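Local coordinates for protein beta-xylosidase (Uncultured organism, PDB 4MLG) that probably releases xylose from the non-reducing ends of xylo-oligosaccharides, as a calcium-containing beta-propeller glycoside hydrolase of family 43, at residues H31-G36 / H45-D50; D50-S55 / H67-R72; L71-I76 / F99-Q104. One frame throughout, in Å; residues are numbered along the deposited sequence.

Contact 1: residues H31-G36 / H45-D50; sequences HDWESG and HFNMKD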
loop_
_atom_site.group_PDB
_atom_site.type_symbol
_atom_site.label_atom_id
_atom_site.label_comp_id
_atom_site.label_asym_id
_atom_site.label_seq_id
_atom_site.Cartn_x
_atom_site.Cartn_y
_atom_site.Cartn_z
ATOM N N HIS A 31 -8.535 16.302 -15.098
ATOM C CA HIS A 31 -9.861 16.788 -15.471
ATOM C C HIS A 31 -10.688 17.187 -14.251
ATOM O O HIS A 31 -11.307 16.342 -13.607
ATOM C CB HIS A 31 -10.611 15.735 -16.294
ATOM C CG HIS A 31 -11.930 16.205 -16.829
ATOM N ND1 HIS A 31 -12.798 15.373 -17.503
ATOM C CD2 HIS A 31 -12.527 17.421 -16.793
ATOM C CE1 HIS A 31 -13.873 16.055 -17.856
ATOM N NE2 HIS A 31 -13.734 17.300 -17.438
ATOM N N ASP A 32 -10.705 18.482 -13.948
ATOM C CA ASP A 32 -11.508 18.998 -12.846
ATOM C C ASP A 32 -12.996 19.011 -13.187
ATOM O O ASP A 32 -13.393 19.442 -14.270
ATOM C CB ASP A 32 -11.057 20.409 -12.465
ATOM C CG ASP A 32 -9.806 20.411 -11.611
ATOM O OD1 ASP A 32 -9.603 19.442 -10.850
ATOM O OD2 ASP A 32 -9.029 21.385 -11.693
ATOM N N TRP A 33 -13.810 18.536 -12.251
ATOM C CA TRP A 33 -15.256 18.580 -12.394
ATOM C C TRP A 33 -15.875 18.874 -11.037
ATOM O O TRP A 33 -15.257 18.627 -10.002
ATOM C CB TRP A 33 -15.786 17.256 -12.946
ATOM C CG TRP A 33 -15.727 16.126 -11.965
ATOM C CD1 TRP A 33 -14.605 15.536 -11.460
ATOM C CD2 TRP A 33 -16.840 15.436 -11.382
ATOM N NE1 TRP A 33 -14.949 14.528 -10.593
ATOM C CE2 TRP A 33 -16.316 14.446 -10.527
ATOM C CE3 TRP A 33 -18.229 15.562 -11.495
ATOM C CZ2 TRP A 33 -17.132 13.586 -9.790
ATOM C CZ3 TRP A 33 -19.037 14.707 -10.762
ATOM C CH2 TRP A 33 -18.486 13.731 -9.922
ATOM N N GLU A 34 -17.090 19.407 -11.040
ATOM C CA GLU A 34 -17.761 19.743 -9.792
ATOM C C GLU A 34 -18.364 18.515 -9.121
ATOM O O GLU A 34 -19.496 18.127 -9.410
ATOM C CB GLU A 34 -18.841 20.806 -10.016
ATOM C CG GLU A 34 -19.604 21.199 -8.752
ATOM C CD GLU A 34 -18.731 21.905 -7.727
ATOM O OE1 GLU A 34 -18.745 23.153 -7.692
ATOM O OE2 GLU A 34 -18.037 21.215 -6.950
ATOM N N SER A 35 -17.594 17.897 -8.232
ATOM C CA SER A 35 -18.132 16.862 -7.366
ATOM C C SER A 35 -18.945 17.560 -6.288
ATOM O O SER A 35 -18.663 18.704 -5.936
ATOM C CB SER A 35 -17.006 16.043 -6.736
ATOM O OG SER A 35 -16.141 16.869 -5.976
ATOM N N GLY A 36 -19.956 16.881 -5.761
ATOM C CA GLY A 36 -20.808 17.480 -4.750
ATOM C C GLY A 36 -20.166 17.534 -3.377
ATOM O O GLY A 36 -20.851 17.722 -2.373
ATOM N N HIS A 45 -12.226 17.297 -2.312
ATOM C CA HIS A 45 -12.869 18.056 -3.382
ATOM C C HIS A 45 -12.129 17.909 -4.709
ATOM O O HIS A 45 -12.692 18.158 -5.775
ATOM C CB HIS A 45 -13.007 19.533 -3.002
ATOM C CG HIS A 45 -11.734 20.157 -2.524
ATOM N ND1 HIS A 45 -11.275 20.016 -1.232
ATOM C CD2 HIS A 45 -10.824 20.930 -3.163
ATOM C CE1 HIS A 45 -10.137 20.672 -1.097
ATOM N NE2 HIS A 45 -9.842 21.237 -2.253
ATOM N N PHE A 46 -10.863 17.509 -4.639
ATOM C CA PHE A 46 -10.116 17.151 -5.836
ATOM C C PHE A 46 -10.464 15.721 -6.227
ATOM O O PHE A 46 -9.658 14.806 -6.064
ATOM C CB PHE A 46 -8.611 17.285 -5.601
ATOM C CG PHE A 46 -8.148 18.704 -5.434
ATOM C CD1 PHE A 46 -8.138 19.573 -6.512
ATOM C CD2 PHE A 46 -7.713 19.165 -4.204
ATOM C CE1 PHE A 46 -7.709 20.878 -6.364
ATOM C CE2 PHE A 46 -7.281 20.471 -4.050
ATOM C CZ PHE A 46 -7.280 21.328 -5.131
ATOM N N ASN A 47 -11.676 15.538 -6.739
ATOM C CA ASN A 47 -12.191 14.210 -7.036
ATOM C C ASN A 47 -12.236 13.932 -8.534
ATOM O O ASN A 47 -13.271 13.534 -9.065
ATOM C CB ASN A 47 -13.588 14.044 -6.434
ATOM C CG ASN A 47 -14.005 12.591 -6.310
ATOM O OD1 ASN A 47 -13.167 11.707 -6.126
ATOM N ND2 ASN A 47 -15.304 12.338 -6.411
ATOM N N MET A 48 -11.114 14.151 -9.213
ATOM C CA MET A 48 -11.032 13.862 -10.641
ATOM C C MET A 48 -11.149 12.360 -10.877
ATOM O O MET A 48 -10.804 11.562 -10.006
ATOM C CB MET A 48 -9.728 14.401 -11.232
ATOM C CG MET A 48 -9.540 15.897 -11.041
ATOM S SD MET A 48 -8.964 16.328 -9.392
ATOM C CE MET A 48 -7.194 16.212 -9.624
ATOM N N LYS A 49 -11.638 11.973 -12.050
ATOM C CA LYS A 49 -11.906 10.563 -12.310
ATOM C C LYS A 49 -11.535 10.093 -13.717
ATOM O O LYS A 49 -11.750 8.930 -14.055
ATOM C CB LYS A 49 -13.376 10.242 -12.021
ATOM C CG LYS A 49 -14.361 11.150 -12.737
ATOM C CD LYS A 49 -15.793 10.815 -12.357
ATOM C CE LYS A 49 -16.778 11.766 -13.019
ATOM N NZ LYS A 49 -18.190 11.428 -12.685
ATOM N N ASP A 50 -10.976 10.984 -14.531
ATOM C CA ASP A 50 -10.595 10.609 -15.891
ATOM C C ASP A 50 -9.495 11.486 -16.494
ATOM O O ASP A 50 -9.083 12.485 -15.902
ATOM C CB ASP A 50 -11.821 10.591 -16.808
ATOM C CG ASP A 50 -12.464 11.954 -16.949
ATOM O OD1 ASP A 50 -12.255 12.804 -16.057
ATOM O OD2 ASP A 50 -13.177 12.176 -17.949
HETATM O O HOH W 1 -7.904 13.799 -13.888
#

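Contact 2: residues D50-S55 / H67-R72; sequences DYHVFS and HGVVLR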
loop_
_atom_site.group_PDB
_atom_site.type_symbol
_atom_site.label_atom_id
_atom_site.label_comp_id
_atom_site.label_asym_id
_atom_site.label_seq_id
_atom_site.Cartn_x
_atom_site.Cartn_y
_atom_site.Cartn_z
ATOM N N ASP A 50 -10.976 10.984 -14.531
ATOM C CA ASP A 50 -10.595 10.609 -15.891
ATOM C C ASP A 50 -9.495 11.486 -16.494
ATOM O O ASP A 50 -9.083 12.485 -15.902
ATOM C CB ASP A 50 -11.821 10.591 -16.808
ATOM C CG ASP A 50 -12.464 11.954 -16.949
ATOM O OD1 ASP A 50 -12.255 12.804 -16.057
ATOM O OD2 ASP A 50 -13.177 12.176 -17.949
ATOM N N TYR A 51 -9.026 11.094 -17.677
ATOM C CA TYR A 51 -7.988 11.830 -18.391
ATOM C C TYR A 51 -8.404 12.132 -19.827
ATOM O O TYR A 51 -8.878 11.250 -20.542
ATOM C CB TYR A 51 -6.682 11.031 -18.421
ATOM C CG TYR A 51 -5.941 10.972 -17.107
ATOM C CD1 TYR A 51 -5.932 12.057 -16.241
ATOM C CD2 TYR A 51 -5.248 9.829 -16.732
ATOM C CE1 TYR A 51 -5.253 12.004 -15.038
ATOM C CE2 TYR A 51 -4.569 9.766 -15.533
ATOM C CZ TYR A 51 -4.574 10.855 -14.689
ATOM O OH TYR A 51 -3.896 10.789 -13.494
ATOM N N HIS A 52 -8.218 13.381 -20.240
ATOM C CA HIS A 52 -8.361 13.756 -21.641
ATOM C C HIS A 52 -6.973 13.994 -22.229
ATOM O O HIS A 52 -5.994 14.121 -21.492
ATOM C CB HIS A 52 -9.216 15.017 -21.785
ATOM C CG HIS A 52 -10.681 14.787 -21.577
ATOM N ND1 HIS A 52 -11.603 14.892 -22.597
ATOM C CD2 HIS A 52 -11.386 14.468 -20.466
ATOM C CE1 HIS A 52 -12.811 14.642 -22.123
ATOM N NE2 HIS A 52 -12.706 14.383 -20.833
ATOM N N VAL A 53 -6.886 14.049 -23.554
ATOM C CA VAL A 53 -5.622 14.337 -24.224
ATOM C C VAL A 53 -5.800 15.404 -25.299
ATOM O O VAL A 53 -6.583 15.234 -26.233
ATOM C CB VAL A 53 -5.002 13.072 -24.857
ATOM C CG1 VAL A 53 -3.820 13.441 -25.741
ATOM C CG2 VAL A 53 -4.573 12.091 -23.780
ATOM N N PHE A 54 -5.072 16.508 -25.159
ATOM C CA PHE A 54 -5.153 17.601 -26.120
ATOM C C PHE A 54 -3.872 17.715 -26.941
ATOM O O PHE A 54 -2.781 17.430 -26.446
ATOM C CB PHE A 54 -5.444 18.923 -25.407
ATOM C CG PHE A 54 -6.715 18.913 -24.605
ATOM C CD1 PHE A 54 -7.937 19.154 -25.212
ATOM C CD2 PHE A 54 -6.688 18.665 -23.242
ATOM C CE1 PHE A 54 -9.107 19.145 -24.477
ATOM C CE2 PHE A 54 -7.854 18.655 -22.503
ATOM C CZ PHE A 54 -9.065 18.896 -23.120
ATOM N N SER A 55 -4.009 18.130 -28.196
ATOM C CA SER A 55 -2.857 18.291 -29.077
ATOM C C SER A 55 -2.956 19.572 -29.899
ATOM O O SER A 55 -4.049 20.003 -30.264
ATOM C CB SER A 55 -2.711 17.082 -30.002
ATOM O OG SER A 55 -3.862 16.918 -30.811
ATOM N N HIS A 67 -8.879 14.904 -27.938
ATOM C CA HIS A 67 -8.896 13.508 -28.359
ATOM C C HIS A 67 -9.870 12.683 -27.522
ATOM O O HIS A 67 -10.044 11.488 -27.757
ATOM C CB HIS A 67 -7.491 12.905 -28.296
ATOM C CG HIS A 67 -6.526 13.525 -29.258
ATOM N ND1 HIS A 67 -6.429 13.128 -30.575
ATOM C CD2 HIS A 67 -5.614 14.511 -29.096
ATOM C CE1 HIS A 67 -5.501 13.843 -31.182
ATOM N NE2 HIS A 67 -4.990 14.691 -30.306
ATOM N N GLY A 68 -10.501 13.329 -26.547
ATOM C CA GLY A 68 -11.481 12.670 -25.703
ATOM C C GLY A 68 -10.864 11.946 -24.522
ATOM O O GLY A 68 -9.669 12.075 -24.255
ATOM N N VAL A 69 -11.687 11.180 -23.812
ATOM C CA VAL A 69 -11.230 10.413 -22.658
ATOM C C VAL A 69 -10.351 9.239 -23.089
ATOM O O VAL A 69 -10.706 8.486 -23.995
ATOM C CB VAL A 69 -12.422 9.887 -21.832
ATOM C CG1 VAL A 69 -11.937 9.024 -20.675
ATOM C CG2 VAL A 69 -13.265 11.045 -21.325
ATOM N N VAL A 70 -9.202 9.094 -22.436
ATOM C CA VAL A 70 -8.271 8.015 -22.747
ATOM C C VAL A 70 -8.099 7.073 -21.561
ATOM O O VAL A 70 -7.500 6.005 -21.689
ATOM C CB VAL A 70 -6.890 8.562 -23.140
ATOM C CG1 VAL A 70 -6.973 9.318 -24.456
ATOM C CG2 VAL A 70 -6.345 9.452 -22.033
ATOM N N LEU A 71 -8.624 7.480 -20.409
ATOM C CA LEU A 71 -8.523 6.686 -19.191
ATOM C C LEU A 71 -9.514 7.183 -18.146
ATOM O O LEU A 71 -9.679 8.388 -17.965
ATOM C CB LEU A 71 -7.101 6.754 -18.625
ATOM C CG LEU A 71 -6.766 5.826 -17.455
ATOM C CD1 LEU A 71 -6.750 4.376 -17.910
ATOM C CD2 LEU A 71 -5.435 6.205 -16.822
ATOM N N ARG A 72 -10.177 6.251 -17.466
ATOM C CA ARG A 72 -11.061 6.592 -16.355
ATOM C C ARG A 72 -10.901 5.582 -15.222
ATOM O O ARG A 72 -10.435 4.464 -15.439
ATOM C CB ARG A 72 -12.521 6.671 -16.811
ATOM C CG ARG A 72 -13.125 5.340 -17.228
ATOM C CD ARG A 72 -14.557 5.508 -17.719
ATOM N NE ARG A 72 -14.635 6.336 -18.921
ATOM C CZ ARG A 72 -14.599 5.861 -20.162
ATOM N NH1 ARG A 72 -14.486 4.557 -20.373
ATOM N NH2 ARG A 72 -14.674 6.689 -21.195
#

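Contact 3: residues L71-I76 / F99-Q104; sequences LRTEDI and FPLKDQ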
loop_
_atom_site.group_PDB
_atom_site.type_symbol
_atom_site.label_atom_id
_atom_site.label_comp_id
_atom_site.label_asym_id
_atom_site.label_seq_id
_atom_site.Cartn_x
_atom_site.Cartn_y
_atom_site.Cartn_z
ATOM N N LEU A 71 -8.624 7.480 -20.409
ATOM C CA LEU A 71 -8.523 6.686 -19.191
ATOM C C LEU A 71 -9.514 7.183 -18.146
ATOM O O LEU A 71 -9.679 8.388 -17.965
ATOM C CB LEU A 71 -7.101 6.754 -18.625
ATOM C CG LEU A 71 -6.766 5.826 -17.455
ATOM C CD1 LEU A 71 -6.750 4.376 -17.910
ATOM C CD2 LEU A 71 -5.435 6.205 -16.822
ATOM N N ARG A 72 -10.177 6.251 -17.466
ATOM C CA ARG A 72 -11.061 6.592 -16.355
ATOM C C ARG A 72 -10.901 5.582 -15.222
ATOM O O ARG A 72 -10.435 4.464 -15.439
ATOM C CB ARG A 72 -12.521 6.671 -16.811
ATOM C CG ARG A 72 -13.125 5.340 -17.228
ATOM C CD ARG A 72 -14.557 5.508 -17.719
ATOM N NE ARG A 72 -14.635 6.336 -18.921
ATOM C CZ ARG A 72 -14.599 5.861 -20.162
ATOM N NH1 ARG A 72 -14.486 4.557 -20.373
ATOM N NH2 ARG A 72 -14.674 6.689 -21.195
ATOM N N THR A 73 -11.291 5.984 -14.016
ATOM C CA THR A 73 -11.122 5.151 -12.827
ATOM C C THR A 73 -11.808 3.787 -12.932
ATOM O O THR A 73 -11.341 2.812 -12.350
ATOM C CB THR A 73 -11.617 5.869 -11.556
ATOM O OG1 THR A 73 -12.999 6.217 -11.706
ATOM C CG2 THR A 73 -10.807 7.131 -11.310
ATOM N N GLU A 74 -12.909 3.720 -13.674
ATOM C CA GLU A 74 -13.630 2.460 -13.845
ATOM C C GLU A 74 -12.789 1.427 -14.589
ATOM O O GLU A 74 -12.875 0.230 -14.315
ATOM C CB GLU A 74 -14.949 2.674 -14.591
ATOM C CG GLU A 74 -15.980 3.504 -13.846
ATOM C CD GLU A 74 -15.911 4.976 -14.199
ATOM O OE1 GLU A 74 -16.982 5.587 -14.399
ATOM O OE2 GLU A 74 -14.791 5.522 -14.274
ATOM N N ASP A 75 -11.977 1.897 -15.532
ATOM C CA ASP A 75 -11.169 1.009 -16.362
ATOM C C ASP A 75 -9.947 0.469 -15.621
ATOM O O ASP A 75 -9.282 -0.452 -16.094
ATOM C CB ASP A 75 -10.727 1.727 -17.642
ATOM C CG ASP A 75 -11.894 2.302 -18.422
ATOM O OD1 ASP A 75 -13.038 1.858 -18.199
ATOM O OD2 ASP A 75 -11.664 3.199 -19.261
ATOM N N ILE A 76 -9.652 1.048 -14.461
ATOM C CA ILE A 76 -8.502 0.625 -13.667
ATOM C C ILE A 76 -8.915 -0.428 -12.638
ATOM O O ILE A 76 -9.796 -0.184 -11.816
ATOM C CB ILE A 76 -7.841 1.824 -12.959
ATOM C CG1 ILE A 76 -7.551 2.939 -13.963
ATOM C CG2 ILE A 76 -6.562 1.396 -12.257
ATOM C CD1 ILE A 76 -6.998 4.200 -13.333
ATOM N N PHE A 99 0.121 7.488 -13.798
ATOM C CA PHE A 99 -0.937 8.180 -13.074
ATOM C C PHE A 99 -0.915 7.859 -11.584
ATOM O O PHE A 99 -0.676 6.718 -11.191
ATOM C CB PHE A 99 -2.305 7.825 -13.662
ATOM C CG PHE A 99 -2.616 6.353 -13.639
ATOM C CD1 PHE A 99 -3.274 5.784 -12.560
ATOM C CD2 PHE A 99 -2.257 5.540 -14.702
ATOM C CE1 PHE A 99 -3.557 4.432 -12.537
ATOM C CE2 PHE A 99 -2.541 4.187 -14.686
ATOM C CZ PHE A 99 -3.192 3.633 -13.602
ATOM N N PRO A 100 -1.158 8.877 -10.748
ATOM C CA PRO A 100 -1.323 8.687 -9.308
ATOM C C PRO A 100 -2.778 8.366 -8.984
ATOM O O PRO A 100 -3.684 8.904 -9.621
ATOM C CB PRO A 100 -0.939 10.051 -8.742
ATOM C CG PRO A 100 -1.339 11.010 -9.800
ATOM C CD PRO A 100 -1.176 10.300 -11.123
ATOM N N LEU A 101 -2.994 7.492 -8.009
ATOM C CA LEU A 101 -4.341 7.058 -7.661
ATOM C C LEU A 101 -4.324 6.340 -6.323
ATOM O O LEU A 101 -3.516 5.435 -6.107
ATOM C CB LEU A 101 -4.894 6.124 -8.742
ATOM C CG LEU A 101 -6.334 5.625 -8.602
ATOM C CD1 LEU A 101 -7.326 6.719 -8.958
ATOM C CD2 LEU A 101 -6.550 4.404 -9.476
ATOM N N LYS A 102 -5.205 6.751 -5.418
ATOM C CA LYS A 102 -5.352 6.050 -4.154
ATOM C C LYS A 102 -5.869 4.651 -4.447
ATOM O O LYS A 102 -6.797 4.482 -5.236
ATOM C CB LYS A 102 -6.320 6.786 -3.227
ATOM C CG LYS A 102 -5.817 8.126 -2.711
ATOM C CD LYS A 102 -6.791 8.702 -1.693
ATOM C CE LYS A 102 -6.290 10.003 -1.090
ATOM N NZ LYS A 102 -7.274 10.548 -0.114
ATOM N N ASP A 103 -5.258 3.647 -3.827
ATOM C CA ASP A 103 -5.724 2.276 -3.989
ATOM C C ASP A 103 -7.005 2.055 -3.191
ATOM O O ASP A 103 -7.617 3.004 -2.703
ATOM C CB ASP A 103 -4.643 1.271 -3.575
ATOM C CG ASP A 103 -4.087 1.541 -2.187
ATOM O OD1 ASP A 103 -4.777 2.183 -1.370
ATOM O OD2 ASP A 103 -2.952 1.099 -1.909
ATOM N N GLN A 104 -7.402 0.798 -3.042
ATOM C CA GLN A 104 -8.626 0.484 -2.318
ATOM C C GLN A 104 -8.433 0.600 -0.806
ATOM O O GLN A 104 -9.343 0.313 -0.029
ATOM C CB GLN A 104 -9.135 -0.899 -2.721
ATOM C CG GLN A 104 -9.495 -0.976 -4.195
ATOM C CD GLN A 104 -9.734 -2.390 -4.671
ATOM O OE1 GLN A 104 -9.850 -3.317 -3.872
ATOM N NE2 GLN A 104 -9.807 -2.563 -5.986
#

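Contact 1: residues H31-G36 / H45-D50
Trp33 and Lys49 both hold CG between their own backbone N and carbonyl carbon (chi1 72° and 53°), and these torsions turn the indole and the lysine chain onto one another. Beyond CG the lysine is fully extended and crosses the Trp33 side chain at about a right angle, which carries its outer end over one face of the indole. Lys49 NZ lies 3.8 Å from the centroid of the six-membered ring of Trp33 in a cation-pi contact, and Lys49 CE sits at the same distance, 3.8 Å, from that centroid as a CH-pi partner. The opposite face is met near its rim by the backbone N of Ser35. At the ring edge, Trp33 NE1 donates to Asn47 O (2.5 Å), while CA of Met48 approaches in the ring plane. Held at face and edge, the indole has little freedom to turn.

The two segments are the limbs of the long connection that leads from strand 24-32 to strand 50-56, neighbours in one blade of the family 43 beta-propeller. Within it Phe46 forms an inverse gamma turn and offers its carbonyl to Trp84 and Gln82.

Where the limbs rejoin the sheet, His31 ND1 makes weak hydrogen bonds to both carboxylate oxygens of Asp50, 3.0 Å to OD1 and 3.3 Å to OD2. Ring and carboxylate planes are 30° apart, with OD2 near the plane of the imidazole. A water ties the same pair through the backbone, accepting from His31 N at 2.9 Å and donating to Asp50 O. Asp32 and Met48 lie alongside each other, OD1 of Asp32 3.5 Å from SD of Met48, but the carboxylate has its main partner in Arg301, a salt bridge through OD2.

Contact 2: residues D50-S55 / H67-R72
The imidazole of His52 receives the backbone N of Val69 over one face, displaced toward the rim, and Val69 CG2 comes to 3.4 Å from His52 NE2. The ring of His67 is approached at its edge, with Ser55 OG and Val53 O near its plane, and Tyr51 likewise presents an edge, its CD2 lying 3.6 Å from CD2 of Leu71. These rings flank an antiparallel beta hairpin, strands 50-56 and 64-72, within a propeller blade; the local strand axes run 157° apart.

Tyr51 grips the partner strand through both backbone groups. Its N donates to Leu71 O at 2.8 Å, in the carbonyl plane, whereas its O accepts from Val70 N at 2.9 Å, so that neighbouring residues serve the two bonds and the pairing departs from a regular register. Farther along, Val53 O accepts from His67 N at 2.9 Å, but the bond from Val53 N to Gly68 O is weak. Gly68 has backbone angles (phi 85°, psi -172°) that would drive a beta carbon into the carbonyl oxygen of His67, which suits glycine.

On the buried side Tyr51 and Leu71 run side by side in the same direction, toward Phe99 of strand 94-102, and the Tyr51 hydroxyl is bonded to Trp84 O. Val53 and Val70 cross at about a right angle, their CG2 methyls 3.6 Å apart. At the far end of the hairpin His67 NE2 and Ser55 OG, modelled 2.5 Å apart, share a hydrogen bond in which either atom could be the donor.

Contact 3: residues L71-I76 / F99-Q104
Leu71 and Ile76 push their methyl ends against the same side of the Phe99 ring, Leu71 toward the CD2-CE2 edge and Ile76 toward CE1. Leu71 crosses the phenylalanine at about a right angle and lays CD2 over the face, 4.3 Å from the ring centroid and 25° off the normal, a CH-pi contact nearest to CD2 and CE2. Ile76 runs head-on against the direction of the Phe99 side chain and meets the ring obliquely, its CD1 reaching 3.5 Å from Phe99 CE1. The ring is swung out to them by a chi1 of 58°, which sets CG between the backbone N and the carbonyl carbon of Phe99.

Leu101 fills the hollow next to the ring. It meets Ile76 tip to tip, with CD2 of Leu101 3.9 Å from CD1 of Ile76 and 4.1 Å from CG2 of the same isoleucine, so both methyls of Ile76 bear on one leucine methyl. The other branch, Leu101 CD1, is turned to Thr73 CG2 at 4.2 Å.

No hydrogen bond crosses here: this is side-chain packing between adjacent blades of the beta-propeller, the hairpin ending in strand 64-72 on one side and the sheet holding strand 94-102 on the other. With Phe99 cut back to an alanine, Leu71 CD2 would lose the ring face beneath it, Ile76 CD1 its neighbour at CE1, and a gap would probably open between the blades. Leu83 and Trp78 also pack on the phenylalanine.

The knobs of the first segment project from a chain that folds back after its strand. Asp75 N bonds to Arg72 O and Ile76 N to Thr73 O at 3.2 Å, and this turn brings Ile76 round to the side occupied by Leu71. At the far end of residues 99-104, Gln104 O accepts from Lys166 NZ of the second subunit.

Overall arrangement
Contacts 1 and 2 belong to one blade and meet at Asp50, where the loop of contact 1 passes into the hairpin of contact 2; contact 3 starts from the end of that hairpin, sharing Leu71 and Arg72, and carries it across to the next blade. Chemistry follows position. The partly buried loop contact relies on a cation-pi pair, an indole N-H bond, weak histidine-aspartate bonds and a water, whereas the hairpin, also partly buried, depends on backbone bonds, with side chains packed beside them. Contact 3 is buried and apolar. Further joins run between them: Lys49 O probably accepts a hydrogen bond from Thr73 N, and the Tyr51 hydroxyl packs on Phe99 and Pro100.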